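Local coordinates for polyhedrin (Uranotaenia sapphirina cypovirus, PDB 4S1K), which forms the crystalline matrix of viral polyhedra, the micrometre-sized crystals in which cypovirus particles are embedded, and binds ATP, at residues I98-S103 / Y164-G169; S116-G121 / I138-S143; Q39-H44 / M61-N66; L102-R107 / V172-I177. All blocks are in the same frame, centred on the assembly; numbering follows the deposited sequence.

Contact 1: I98-S103 / Y164-G169; sequences IPKKLS and YVELDG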
loop_
_atom_site.group_PDB
_atom_site.type_symbol
_atom_site.label_atom_id
_atom_site.label_comp_id
_atom_site.label_asym_id
_atom_site.label_seq_id
_atom_site.Cartn_x
_atom_site.Cartn_y
_atom_site.Cartn_z
ATOM N N ILE A 98 -9.064 1.429 22.236
ATOM C CA ILE A 98 -9.689 2.206 21.205
ATOM C C ILE A 98 -9.333 3.649 21.491
ATOM O O ILE A 98 -9.337 4.057 22.679
ATOM C CB ILE A 98 -11.222 1.998 21.266
ATOM C CG1 ILE A 98 -11.542 0.564 20.847
ATOM C CG2 ILE A 98 -11.956 3.001 20.379
ATOM C CD1 ILE A 98 -12.921 0.086 21.237
ATOM N N PRO A 99 -9.053 4.444 20.442
ATOM C CA PRO A 99 -8.838 5.887 20.679
ATOM C C PRO A 99 -9.997 6.601 21.407
ATOM O O PRO A 99 -11.165 6.356 21.141
ATOM C CB PRO A 99 -8.676 6.476 19.264
ATOM C CG PRO A 99 -8.377 5.315 18.398
ATOM C CD PRO A 99 -8.952 4.089 19.016
ATOM N N LYS A 100 -9.616 7.453 22.342
ATOM C CA LYS A 100 -10.473 8.434 22.959
ATOM C C LYS A 100 -10.776 9.536 21.964
ATOM O O LYS A 100 -11.881 10.062 21.903
ATOM C CB LYS A 100 -9.695 9.141 24.081
ATOM C CG LYS A 100 -9.947 8.670 25.492
ATOM C CD LYS A 100 -10.015 9.859 26.459
ATOM C CE LYS A 100 -11.067 10.915 26.049
ATOM N NZ LYS A 100 -12.315 10.352 25.447
ATOM N N LYS A 101 -9.714 9.940 21.272
ATOM C CA LYS A 101 -9.711 11.108 20.464
ATOM C C LYS A 101 -8.790 10.907 19.263
ATOM O O LYS A 101 -7.779 10.195 19.357
ATOM C CB LYS A 101 -9.181 12.276 21.292
ATOM C CG LYS A 101 -9.101 13.533 20.459
ATOM C CD LYS A 101 -8.778 14.727 21.277
ATOM C CE LYS A 101 -7.383 14.590 21.810
ATOM N NZ LYS A 101 -6.626 15.879 21.817
ATOM N N LEU A 102 -9.126 11.541 18.143
ATOM C CA LEU A 102 -8.262 11.523 16.942
ATOM C C LEU A 102 -7.948 12.967 16.597
ATOM O O LEU A 102 -8.854 13.798 16.636
ATOM C CB LEU A 102 -8.986 10.862 15.780
ATOM C CG LEU A 102 -8.820 9.381 15.399
ATOM C CD1 LEU A 102 -8.197 8.510 16.458
ATOM C CD2 LEU A 102 -10.152 8.815 14.939
ATOM N N SER A 103 -6.667 13.258 16.330
ATOM C CA SER A 103 -6.209 14.564 15.907
ATOM C C SER A 103 -5.572 14.488 14.508
ATOM O O SER A 103 -4.710 13.643 14.237
ATOM C CB SER A 103 -5.163 15.092 16.897
ATOM O OG SER A 103 -5.688 15.247 18.204
ATOM N N TYR A 164 -10.089 17.887 15.039
ATOM C CA TYR A 164 -10.122 16.984 16.150
ATOM C C TYR A 164 -11.460 16.298 16.168
ATOM O O TYR A 164 -12.483 16.909 15.868
ATOM C CB TYR A 164 -9.921 17.767 17.438
ATOM C CG TYR A 164 -8.600 18.514 17.455
ATOM C CD1 TYR A 164 -7.426 17.882 17.894
ATOM C CD2 TYR A 164 -8.518 19.834 17.003
ATOM C CE1 TYR A 164 -6.206 18.553 17.892
ATOM C CE2 TYR A 164 -7.292 20.507 16.990
ATOM C CZ TYR A 164 -6.147 19.864 17.444
ATOM O OH TYR A 164 -4.965 20.526 17.400
ATOM N N VAL A 165 -11.455 15.033 16.543
ATOM C CA VAL A 165 -12.688 14.306 16.736
ATOM C C VAL A 165 -12.595 13.360 17.931
ATOM O O VAL A 165 -11.610 12.626 18.094
ATOM C CB VAL A 165 -13.114 13.533 15.455
ATOM C CG1 VAL A 165 -12.079 12.501 15.025
ATOM C CG2 VAL A 165 -14.489 12.883 15.650
ATOM N N GLU A 166 -13.655 13.350 18.727
ATOM C CA GLU A 166 -13.769 12.434 19.871
ATOM C C GLU A 166 -14.553 11.222 19.452
ATOM O O GLU A 166 -15.659 11.363 18.949
ATOM C CB GLU A 166 -14.479 13.143 21.030
ATOM C CG GLU A 166 -15.022 12.221 22.107
ATOM C CD GLU A 166 -15.404 12.947 23.388
ATOM O OE1 GLU A 166 -15.972 14.056 23.319
ATOM O OE2 GLU A 166 -15.124 12.400 24.478
ATOM N N LEU A 167 -14.017 10.035 19.696
ATOM C CA LEU A 167 -14.730 8.781 19.425
ATOM C C LEU A 167 -15.650 8.397 20.590
ATOM O O LEU A 167 -15.554 8.966 21.651
ATOM C CB LEU A 167 -13.712 7.674 19.175
ATOM C CG LEU A 167 -12.566 7.996 18.214
ATOM C CD1 LEU A 167 -11.906 6.699 17.765
ATOM C CD2 LEU A 167 -13.062 8.779 17.009
ATOM N N ASP A 168 -16.572 7.459 20.412
ATOM C CA ASP A 168 -17.405 7.050 21.573
ATOM C C ASP A 168 -17.342 5.563 21.882
ATOM O O ASP A 168 -18.370 4.904 22.104
ATOM C CB ASP A 168 -18.858 7.530 21.443
ATOM C CG ASP A 168 -19.623 6.742 20.470
ATOM O OD1 ASP A 168 -18.963 6.163 19.575
ATOM O OD2 ASP A 168 -20.860 6.651 20.630
ATOM N N GLY A 169 -16.112 5.057 21.898
ATOM C CA GLY A 169 -15.815 3.707 22.366
ATOM C C GLY A 169 -15.886 2.579 21.358
ATOM O O GLY A 169 -15.685 1.422 21.736
HETATM O O HOH W 1 -13.524 6.112 23.009
#

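Contact 2: S116-G121 / I138-S143; sequences SIDIRG and IRPPCS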
loop_
_atom_site.group_PDB
_atom_site.type_symbol
_atom_site.label_atom_id
_atom_site.label_comp_id
_atom_site.label_asym_id
_atom_site.label_seq_id
_atom_site.Cartn_x
_atom_site.Cartn_y
_atom_site.Cartn_z
ATOM N N SER A 116 -10.440 16.146 2.706
ATOM C CA SER A 116 -11.553 15.301 3.097
ATOM C C SER A 116 -11.057 14.340 4.171
ATOM O O SER A 116 -10.025 13.684 3.992
ATOM C CB SER A 116 -12.029 14.554 1.856
ATOM O OG SER A 116 -13.049 13.652 2.149
ATOM N N ILE A 117 -11.767 14.276 5.288
ATOM C CA ILE A 117 -11.429 13.375 6.372
ATOM C C ILE A 117 -12.635 12.525 6.712
ATOM O O ILE A 117 -13.592 13.015 7.250
ATOM C CB ILE A 117 -11.024 14.141 7.630
ATOM C CG1 ILE A 117 -9.744 14.953 7.385
ATOM C CG2 ILE A 117 -10.872 13.166 8.814
ATOM C CD1 ILE A 117 -9.445 15.910 8.546
ATOM N N ASP A 118 -12.555 11.233 6.397
ATOM C CA ASP A 118 -13.686 10.307 6.463
ATOM C C ASP A 118 -13.409 9.305 7.595
ATOM O O ASP A 118 -12.478 8.480 7.515
ATOM C CB ASP A 118 -13.817 9.570 5.109
ATOM C CG ASP A 118 -15.137 8.788 4.972
ATOM O OD1 ASP A 118 -15.919 8.843 5.967
ATOM O OD2 ASP A 118 -15.380 8.131 3.897
ATOM N N ILE A 119 -14.165 9.419 8.674
ATOM C CA ILE A 119 -14.111 8.450 9.762
ATOM C C ILE A 119 -15.074 7.325 9.385
ATOM O O ILE A 119 -16.305 7.524 9.342
ATOM C CB ILE A 119 -14.493 9.070 11.107
ATOM C CG1 ILE A 119 -13.700 10.381 11.308
ATOM C CG2 ILE A 119 -14.284 8.044 12.227
ATOM C CD1 ILE A 119 -12.180 10.243 11.187
ATOM N N ARG A 120 -14.493 6.178 9.027
ATOM C CA ARG A 120 -15.251 5.100 8.441
ATOM C C ARG A 120 -15.449 4.067 9.516
ATOM O O ARG A 120 -14.845 4.151 10.574
ATOM C CB ARG A 120 -14.511 4.512 7.253
ATOM C CG ARG A 120 -14.365 5.497 6.091
ATOM C CD ARG A 120 -13.485 4.927 4.991
ATOM N NE ARG A 120 -14.218 4.001 4.185
ATOM C CZ ARG A 120 -15.126 4.346 3.268
ATOM N NH1 ARG A 120 -15.407 5.632 3.034
ATOM N NH2 ARG A 120 -15.772 3.390 2.584
ATOM N N GLY A 121 -16.295 3.097 9.248
ATOM C CA GLY A 121 -16.599 2.104 10.232
ATOM C C GLY A 121 -15.506 1.087 10.410
ATOM O O GLY A 121 -14.505 1.112 9.700
ATOM N N ILE A 138 -17.166 6.908 -1.090
ATOM C CA ILE A 138 -16.160 7.838 -0.625
ATOM C C ILE A 138 -16.650 9.265 -0.735
ATOM O O ILE A 138 -17.713 9.574 -1.283
ATOM C CB ILE A 138 -14.820 7.685 -1.343
ATOM C CG1 ILE A 138 -14.880 8.252 -2.758
ATOM C CG2 ILE A 138 -14.376 6.219 -1.317
ATOM C CD1 ILE A 138 -13.542 8.223 -3.465
ATOM N N ARG A 139 -15.853 10.120 -0.139
ATOM C CA ARG A 139 -16.043 11.563 -0.103
ATOM C C ARG A 139 -17.452 12.011 0.265
ATOM O O ARG A 139 -18.016 12.907 -0.361
ATOM C CB ARG A 139 -15.487 12.198 -1.382
ATOM C CG ARG A 139 -13.999 11.953 -1.552
ATOM C CD ARG A 139 -13.454 12.646 -2.792
ATOM N NE ARG A 139 -13.861 11.922 -3.983
ATOM C CZ ARG A 139 -13.140 11.808 -5.099
ATOM N NH1 ARG A 139 -11.953 12.383 -5.216
ATOM N NH2 ARG A 139 -13.612 11.106 -6.118
ATOM N N PRO A 140 -17.988 11.441 1.341
ATOM C CA PRO A 140 -19.286 11.883 1.824
ATOM C C PRO A 140 -19.250 13.362 2.174
ATOM O O PRO A 140 -18.195 13.872 2.568
ATOM C CB PRO A 140 -19.480 11.044 3.116
ATOM C CG PRO A 140 -18.106 10.852 3.609
ATOM C CD PRO A 140 -17.315 10.598 2.345
ATOM N N PRO A 141 -20.384 14.051 2.026
ATOM C CA PRO A 141 -20.420 15.493 2.307
ATOM C C PRO A 141 -19.806 15.910 3.672
ATOM O O PRO A 141 -19.055 16.866 3.721
ATOM C CB PRO A 141 -21.919 15.806 2.276
ATOM C CG PRO A 141 -22.501 14.798 1.388
ATOM C CD PRO A 141 -21.713 13.540 1.662
ATOM N N CYS A 142 -20.106 15.185 4.747
ATOM C CA CYS A 142 -19.563 15.529 6.071
ATOM C C CYS A 142 -18.028 15.534 6.188
ATOM O O CYS A 142 -17.490 16.094 7.167
ATOM C CB CYS A 142 -20.145 14.616 7.162
ATOM S SG CYS A 142 -19.850 12.812 7.031
ATOM N N SER A 143 -17.341 14.907 5.217
ATOM C CA SER A 143 -15.876 14.713 5.251
ATOM C C SER A 143 -15.115 15.981 4.926
ATOM O O SER A 143 -13.965 16.115 5.300
ATOM C CB SER A 143 -15.430 13.591 4.304
ATOM O OG SER A 143 -15.541 13.960 2.903
HETATM O O HOH W 2 -13.523 8.880 1.662
#

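Contact 3: Q39-H44 / M61-N66; sequences QCKSFH and MWDIDN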
loop_
_atom_site.group_PDB
_atom_site.type_symbol
_atom_site.label_atom_id
_atom_site.label_comp_id
_atom_site.label_asym_id
_atom_site.label_seq_id
_atom_site.Cartn_x
_atom_site.Cartn_y
_atom_site.Cartn_z
ATOM N N GLN A 39 -1.473 7.167 26.070
ATOM C CA GLN A 39 -0.574 6.825 24.992
ATOM C C GLN A 39 -1.074 7.449 23.714
ATOM O O GLN A 39 -2.260 7.674 23.569
ATOM C CB GLN A 39 -0.486 5.320 24.782
ATOM C CG GLN A 39 -0.321 4.533 26.067
ATOM C CD GLN A 39 -1.650 4.018 26.601
ATOM O OE1 GLN A 39 -2.684 4.690 26.545
ATOM N NE2 GLN A 39 -1.621 2.801 27.119
ATOM N N CYS A 40 -0.143 7.700 22.795
ATOM C CA CYS A 40 -0.377 8.355 21.531
ATOM C C CYS A 40 0.240 7.517 20.457
ATOM O O CYS A 40 1.341 7.021 20.598
ATOM C CB CYS A 40 0.275 9.736 21.508
ATOM S SG CYS A 40 -0.488 10.860 22.686
ATOM N N LYS A 41 -0.483 7.361 19.374
ATOM C CA LYS A 41 0.062 6.714 18.195
ATOM C C LYS A 41 -0.063 7.757 17.117
ATOM O O LYS A 41 -1.171 8.275 16.916
ATOM C CB LYS A 41 -0.767 5.470 17.868
ATOM C CG LYS A 41 0.017 4.248 17.519
ATOM C CD LYS A 41 -0.888 3.042 17.313
ATOM C CE LYS A 41 -0.369 2.262 16.107
ATOM N NZ LYS A 41 -0.978 0.925 15.977
ATOM N N SER A 42 1.050 8.068 16.450
ATOM C CA SER A 42 1.095 9.023 15.316
ATOM C C SER A 42 1.359 8.302 13.987
ATOM O O SER A 42 2.143 7.363 13.919
ATOM C CB SER A 42 2.165 10.121 15.517
ATOM O OG SER A 42 3.484 9.588 15.423
ATOM N N PHE A 43 0.671 8.753 12.947
ATOM C CA PHE A 43 0.811 8.199 11.628
ATOM C C PHE A 43 1.068 9.367 10.681
ATOM O O PHE A 43 0.236 10.267 10.554
ATOM C CB PHE A 43 -0.450 7.457 11.175
ATOM C CG PHE A 43 -1.016 6.475 12.174
ATOM C CD1 PHE A 43 -1.746 6.914 13.265
ATOM C CD2 PHE A 43 -0.898 5.113 11.965
ATOM C CE1 PHE A 43 -2.316 6.029 14.138
ATOM C CE2 PHE A 43 -1.482 4.216 12.833
ATOM C CZ PHE A 43 -2.174 4.671 13.928
ATOM N N HIS A 44 2.214 9.324 10.014
ATOM C CA HIS A 44 2.662 10.388 9.138
ATOM C C HIS A 44 2.664 9.934 7.702
ATOM O O HIS A 44 3.209 8.886 7.369
ATOM C CB HIS A 44 4.082 10.842 9.456
ATOM C CG HIS A 44 4.635 11.801 8.431
ATOM N ND1 HIS A 44 5.574 11.433 7.494
ATOM C CD2 HIS A 44 4.320 13.085 8.155
ATOM C CE1 HIS A 44 5.844 12.461 6.713
ATOM N NE2 HIS A 44 5.088 13.472 7.086
ATOM N N MET A 61 -5.918 0.633 16.784
ATOM C CA MET A 61 -6.005 0.151 18.164
ATOM C C MET A 61 -4.662 0.333 18.802
ATOM O O MET A 61 -3.618 0.239 18.128
ATOM C CB MET A 61 -6.298 -1.342 18.221
ATOM C CG MET A 61 -7.617 -1.767 17.616
ATOM S SD MET A 61 -9.022 -1.369 18.656
ATOM C CE MET A 61 -9.024 -2.798 19.752
ATOM N N TRP A 62 -4.657 0.545 20.114
ATOM C CA TRP A 62 -3.392 0.481 20.825
ATOM C C TRP A 62 -3.009 -0.980 20.896
ATOM O O TRP A 62 -3.778 -1.806 21.412
ATOM C CB TRP A 62 -3.418 1.160 22.197
ATOM C CG TRP A 62 -2.068 1.110 22.919
ATOM C CD1 TRP A 62 -1.726 0.269 23.932
ATOM C CD2 TRP A 62 -0.913 1.927 22.677
ATOM N NE1 TRP A 62 -0.440 0.506 24.332
ATOM C CE2 TRP A 62 0.072 1.543 23.609
ATOM C CE3 TRP A 62 -0.625 2.960 21.794
ATOM C CZ2 TRP A 62 1.332 2.143 23.661
ATOM C CZ3 TRP A 62 0.630 3.549 21.852
ATOM C CH2 TRP A 62 1.588 3.130 22.758
ATOM N N ASP A 63 -1.835 -1.285 20.350
ATOM C CA ASP A 63 -1.476 -2.674 20.053
ATOM C C ASP A 63 -0.249 -3.215 20.824
ATOM O O ASP A 63 0.218 -4.320 20.585
ATOM C CB ASP A 63 -1.333 -2.865 18.527
ATOM C CG ASP A 63 -0.366 -1.861 17.877
ATOM O OD1 ASP A 63 -0.080 -0.777 18.439
ATOM O OD2 ASP A 63 0.102 -2.161 16.773
ATOM N N ILE A 64 0.236 -2.461 21.788
ATOM C CA ILE A 64 1.385 -2.887 22.581
ATOM C C ILE A 64 0.886 -3.541 23.840
ATOM O O ILE A 64 -0.110 -3.127 24.417
ATOM C CB ILE A 64 2.267 -1.709 22.971
ATOM C CG1 ILE A 64 2.580 -0.844 21.728
ATOM C CG2 ILE A 64 3.503 -2.211 23.679
ATOM C CD1 ILE A 64 3.150 -1.618 20.571
ATOM N N ASP A 65 1.596 -4.566 24.265
ATOM C CA ASP A 65 1.158 -5.411 25.360
ATOM C C ASP A 65 2.430 -5.920 25.999
ATOM O O ASP A 65 3.146 -6.692 25.369
ATOM C CB ASP A 65 0.326 -6.558 24.770
ATOM C CG ASP A 65 0.070 -7.685 25.755
ATOM O OD1 ASP A 65 -0.099 -7.424 26.962
ATOM O OD2 ASP A 65 0.021 -8.841 25.295
ATOM N N ASN A 66 2.758 -5.431 27.196
ATOM C CA ASN A 66 4.002 -5.807 27.881
ATOM C C ASN A 66 5.268 -5.764 27.000
ATOM O O ASN A 66 6.122 -6.652 27.078
ATOM C CB ASN A 66 3.830 -7.194 28.546
ATOM C CG ASN A 66 3.042 -7.112 29.863
ATOM O OD1 ASN A 66 3.326 -6.252 30.711
ATOM N ND2 ASN A 66 2.038 -7.981 30.029
#

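Contact 4: L102-R107 / V172-I177; sequences LSFYLR and VSIAVI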
loop_
_atom_site.group_PDB
_atom_site.type_symbol
_atom_site.label_atom_id
_atom_site.label_comp_id
_atom_site.label_asym_id
_atom_site.label_seq_id
_atom_site.Cartn_x
_atom_site.Cartn_y
_atom_site.Cartn_z
ATOM N N LEU A 102 -9.126 11.541 18.143
ATOM C CA LEU A 102 -8.262 11.523 16.942
ATOM C C LEU A 102 -7.948 12.967 16.597
ATOM O O LEU A 102 -8.854 13.798 16.636
ATOM C CB LEU A 102 -8.986 10.862 15.780
ATOM C CG LEU A 102 -8.820 9.381 15.399
ATOM C CD1 LEU A 102 -8.197 8.510 16.458
ATOM C CD2 LEU A 102 -10.152 8.815 14.939
ATOM N N SER A 103 -6.667 13.258 16.330
ATOM C CA SER A 103 -6.209 14.564 15.907
ATOM C C SER A 103 -5.572 14.488 14.508
ATOM O O SER A 103 -4.710 13.643 14.237
ATOM C CB SER A 103 -5.163 15.092 16.897
ATOM O OG SER A 103 -5.688 15.247 18.204
ATOM N N PHE A 104 -5.960 15.400 13.630
ATOM C CA PHE A 104 -5.448 15.416 12.282
ATOM C C PHE A 104 -4.691 16.730 12.058
ATOM O O PHE A 104 -5.276 17.811 12.123
ATOM C CB PHE A 104 -6.589 15.282 11.270
ATOM C CG PHE A 104 -7.355 14.000 11.368
ATOM C CD1 PHE A 104 -8.318 13.818 12.345
ATOM C CD2 PHE A 104 -7.143 13.000 10.468
ATOM C CE1 PHE A 104 -9.013 12.632 12.456
ATOM C CE2 PHE A 104 -7.860 11.809 10.539
ATOM C CZ PHE A 104 -8.793 11.628 11.540
ATOM N N TYR A 105 -3.385 16.649 11.799
ATOM C CA TYR A 105 -2.561 17.870 11.637
ATOM C C TYR A 105 -2.197 17.935 10.162
ATOM O O TYR A 105 -1.649 16.993 9.622
ATOM C CB TYR A 105 -1.327 17.873 12.554
ATOM C CG TYR A 105 -1.699 18.011 14.020
ATOM C CD1 TYR A 105 -1.990 19.246 14.562
ATOM C CD2 TYR A 105 -1.816 16.904 14.848
ATOM C CE1 TYR A 105 -2.401 19.380 15.876
ATOM C CE2 TYR A 105 -2.218 17.041 16.184
ATOM C CZ TYR A 105 -2.503 18.282 16.693
ATOM O OH TYR A 105 -2.922 18.455 18.011
ATOM N N LEU A 106 -2.574 19.036 9.507
ATOM C CA LEU A 106 -2.289 19.203 8.108
ATOM C C LEU A 106 -1.398 20.433 7.911
ATOM O O LEU A 106 -1.711 21.546 8.361
ATOM C CB LEU A 106 -3.580 19.351 7.315
ATOM C CG LEU A 106 -4.353 18.093 6.935
ATOM C CD1 LEU A 106 -4.947 17.382 8.140
ATOM C CD2 LEU A 106 -5.497 18.475 5.998
ATOM N N ARG A 107 -0.306 20.230 7.189
ATOM C CA ARG A 107 0.640 21.299 6.948
ATOM C C ARG A 107 1.133 21.302 5.508
ATOM O O ARG A 107 1.673 20.292 5.017
ATOM C CB ARG A 107 1.823 21.160 7.894
ATOM C CG ARG A 107 2.591 22.442 8.095
ATOM C CD ARG A 107 3.924 22.198 8.808
ATOM N NE ARG A 107 4.583 23.467 9.053
ATOM C CZ ARG A 107 5.279 24.167 8.152
ATOM N NH1 ARG A 107 5.421 23.704 6.924
ATOM N NH2 ARG A 107 5.839 25.349 8.473
ATOM N N VAL A 172 -13.034 2.485 14.567
ATOM C CA VAL A 172 -13.257 3.144 13.286
ATOM C C VAL A 172 -12.028 2.901 12.429
ATOM O O VAL A 172 -10.978 2.512 12.920
ATOM C CB VAL A 172 -13.501 4.649 13.479
ATOM C CG1 VAL A 172 -14.695 4.882 14.372
ATOM C CG2 VAL A 172 -12.280 5.352 14.054
ATOM N N SER A 173 -12.187 3.098 11.133
ATOM C CA SER A 173 -11.075 3.257 10.242
ATOM C C SER A 173 -11.096 4.672 9.698
ATOM O O SER A 173 -12.038 5.454 9.928
ATOM C CB SER A 173 -11.139 2.227 9.127
ATOM O OG SER A 173 -12.392 2.238 8.498
ATOM N N ILE A 174 -10.034 5.009 8.979
ATOM C CA ILE A 174 -9.818 6.365 8.537
ATOM C C ILE A 174 -9.437 6.421 7.102
ATOM O O ILE A 174 -8.609 5.657 6.653
ATOM C CB ILE A 174 -8.631 7.006 9.275
ATOM C CG1 ILE A 174 -8.938 7.101 10.776
ATOM C CG2 ILE A 174 -8.310 8.380 8.637
ATOM C CD1 ILE A 174 -7.792 7.675 11.581
ATOM N N ALA A 175 -9.986 7.391 6.404
ATOM C CA ALA A 175 -9.533 7.683 5.085
ATOM C C ALA A 175 -9.455 9.194 4.962
ATOM O O ALA A 175 -10.461 9.905 5.081
ATOM C CB ALA A 175 -10.504 7.067 4.082
ATOM N N VAL A 176 -8.259 9.700 4.721
ATOM C CA VAL A 176 -8.065 11.123 4.512
ATOM C C VAL A 176 -7.500 11.346 3.115
ATOM O O VAL A 176 -6.569 10.646 2.663
ATOM C CB VAL A 176 -7.096 11.677 5.552
ATOM C CG1 VAL A 176 -6.857 13.165 5.344
ATOM C CG2 VAL A 176 -7.600 11.362 6.949
ATOM N N ILE A 177 -8.050 12.339 2.426
ATOM C CA ILE A 177 -7.523 12.761 1.124
ATOM C C ILE A 177 -7.124 14.248 1.221
ATOM O O ILE A 177 -7.953 15.111 1.492
ATOM C CB ILE A 177 -8.571 12.570 0.007
ATOM C CG1 ILE A 177 -9.019 11.119 -0.093
ATOM C CG2 ILE A 177 -8.013 12.987 -1.334
ATOM C CD1 ILE A 177 -10.349 10.978 -0.843
#

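Contact 1: I98-S103 / Y164-G169
L102 and V165 form the hydrogen-bonded pair of an antiparallel join between strands 101-107 and 160-166, neighbours in the larger sheet of the polyhedrin fold. Each donates and accepts once: L102 N to V165 O at 2.7 Å, V165 N to L102 O at 2.9 Å, both nearly straight (169°). Toward K100 and L167 the bonding becomes less regular. L167 N still reaches K100 O at 3.1 Å, but from above the carbonyl plane and with an angle of 146° at the hydrogen. Beyond it, a water donates to P99 O and accepts a weak bond from G169 N. K100 and K101 together face E34 of the next strand, a classic beta bulge. Their ammonium groups part company: K101 NZ pairs with E34, while K100 NZ lies 3.6 Å from E166 OE2 in a long salt bridge between side chains running alongside each other. L167 fills the apolar side, its CD1 against P99 CB, and crosses L102 at about a right angle, the two CD2 methyls in contact. The hydroxyl of Y164 is engaged by Y105. Y164 CG, anti to the carbonyl carbon (chi1 -59°), brings the ring beside S103, whose OG sits at its edge, 3.2 Å from Y164 CD1.

Contact 2: S116-G121 / I138-S143
S116 and S143 meet through their hydroxyls, with S116 OG 2.6 Å from S143 OG. The S116 oxygen stands opposite its own backbone nitrogen about the first torsion (176°), whereas that of S143 lies between nitrogen and carbonyl carbon (71°), turned back into its own turn. There S143 OG bonds P140 O at 2.7 Å, in the carbonyl plane, and S143 N also donates to this oxygen, so P140 O is gripped twice and the hydroxyl is held in place for S116. Beside the hydroxyl pair, I117 N donates to S143 O at 2.9 Å, almost straight. The 3-10 turn 141-143 is fastened to strand 116-120, outermost within this chain in the three-stranded antiparallel sheet; along its other edge that strand pairs with strand 173-179. The C142 of this turn forms a disulfide with C155. Further along the strand, the D118 side chain runs obliquely across that of P140, D118 OD2 lying 3.5 Å from P140 CD. R120 NH1 forms a 2.6 Å salt bridge with D118 OD2, meeting it from above the carboxylate plane; a water links D118 OD2 to R139 N. Farther out, R120 NH2 pairs with D136, and R139 reaches D24 of the second subunit.

Contact 3: Q39-H44 / M61-N66
W62 and Q39 are brought together by their first torsions: W62 CG stands anti to its backbone nitrogen (chi1 -179°), sending the indole toward strand 40-47, while Q39 CB already points at the indole and chi1 (-46°, CG anti to the carbonyl carbon) lays CG over the ring too. Q39 CB sits 3.6 Å from the centroid of the six-membered ring and only 10° off its normal, a CH-pi contact over the face. Q39 CG continues over the CZ2-CE2 bond, 3.8 Å from W62 CZ2, before the chain bends and carries the amide past the pyrrole nitrogen, its plane tilted against that of the indole. I64 CG1 lies over the opposite face, toward its rim, leaving the indole between two aliphatic groups. At its edge, near the ring plane, C40 O approaches W62 CZ3 at 3.8 Å, and W210 of strand 207-211 meets the indole edge-to-face.

The second half of the contact is polar. K41 runs past the indole to D63, crossing its side chain at about a right angle, and K41 NZ forms a salt bridge with D63 OD1 at 3.1 Å, the hydrogen bond in it being weak. A further weak bond runs from K41 NZ to M61 O, and the stronger partner is E59 O. D63 is in turn held by W210 and Q69. The loop leading into strand 64-65 is thus docked on the large sheet beside strand 207-211. With K41 and D63 both buried, their opposite charges probably offset one another, and the surrounding carbonyls would further stabilise the ammonium group.

Contact 4: L102-R107 / V172-I177
Strands 102-107 and 173-177 run nearly parallel, 17° apart in direction, with axes 10.9 Å from each other at their closest, too far for backbone bonding and a spacing filled by side chains. This is the face-to-face packing of a beta sandwich: strand 101-107 belongs to the larger antiparallel sheet and strand 173-179 to the three-stranded one, and L102, F104, V172, I174 and V176 point into the layer between them. All five are buried and the contact is wholly apolar.

F104 is the central side chain. Its CG lies anti to the carbonyl carbon (chi1 -62°), and the ring extends toward the opposing strand with its CE2 corner leading. I174 comes from the other direction and places CG2 at the ring edge, in the ring plane, 3.9 Å from F104 CE2. I174 CD1 lies 4.1 Å from F104 CZ, so the two ends of one isoleucine side chain touch adjacent ring carbons. V176 crosses the ring more obliquely, with CG2 close to both F104 CE2 and CD2. I117 and I119 of strand 116-120 and I31 of strand 27-34 also touch F104, which is therefore packed by both sheets.

At the beginning of the strands, L102 reaches across with CD2, which lies 4.3 Å from I174 CD1 and approaches V172 tip to tip. On the outer side of the smaller sheet, S173, A175 and I177 pack on P205 and T203 of the second subunit. The closest approach between the two segments is made by V176 CG2, 3.6 Å from F104 CE2.

Contacts 1 and 4 share L102 and S103 and treat strand 101-107 in two ways: contact 1 bonds its edge within the large sheet, contact 4 packs its face against the small one. Contact 4 is purely apolar, its centre about 3 Å from that of the chain; contact 1 is partly exposed and mixes backbone bonds with lysine charges. Contact 2, buried like contact 4, fastens a loop to the small sheet next to it, where G121 O bonds S173 OG, and both contacts meet the second subunit. Contact 3 lies toward another strand of the large sheet, touching contact 1 through M61 and I98, and combines a buried ion pair with an aromatic face.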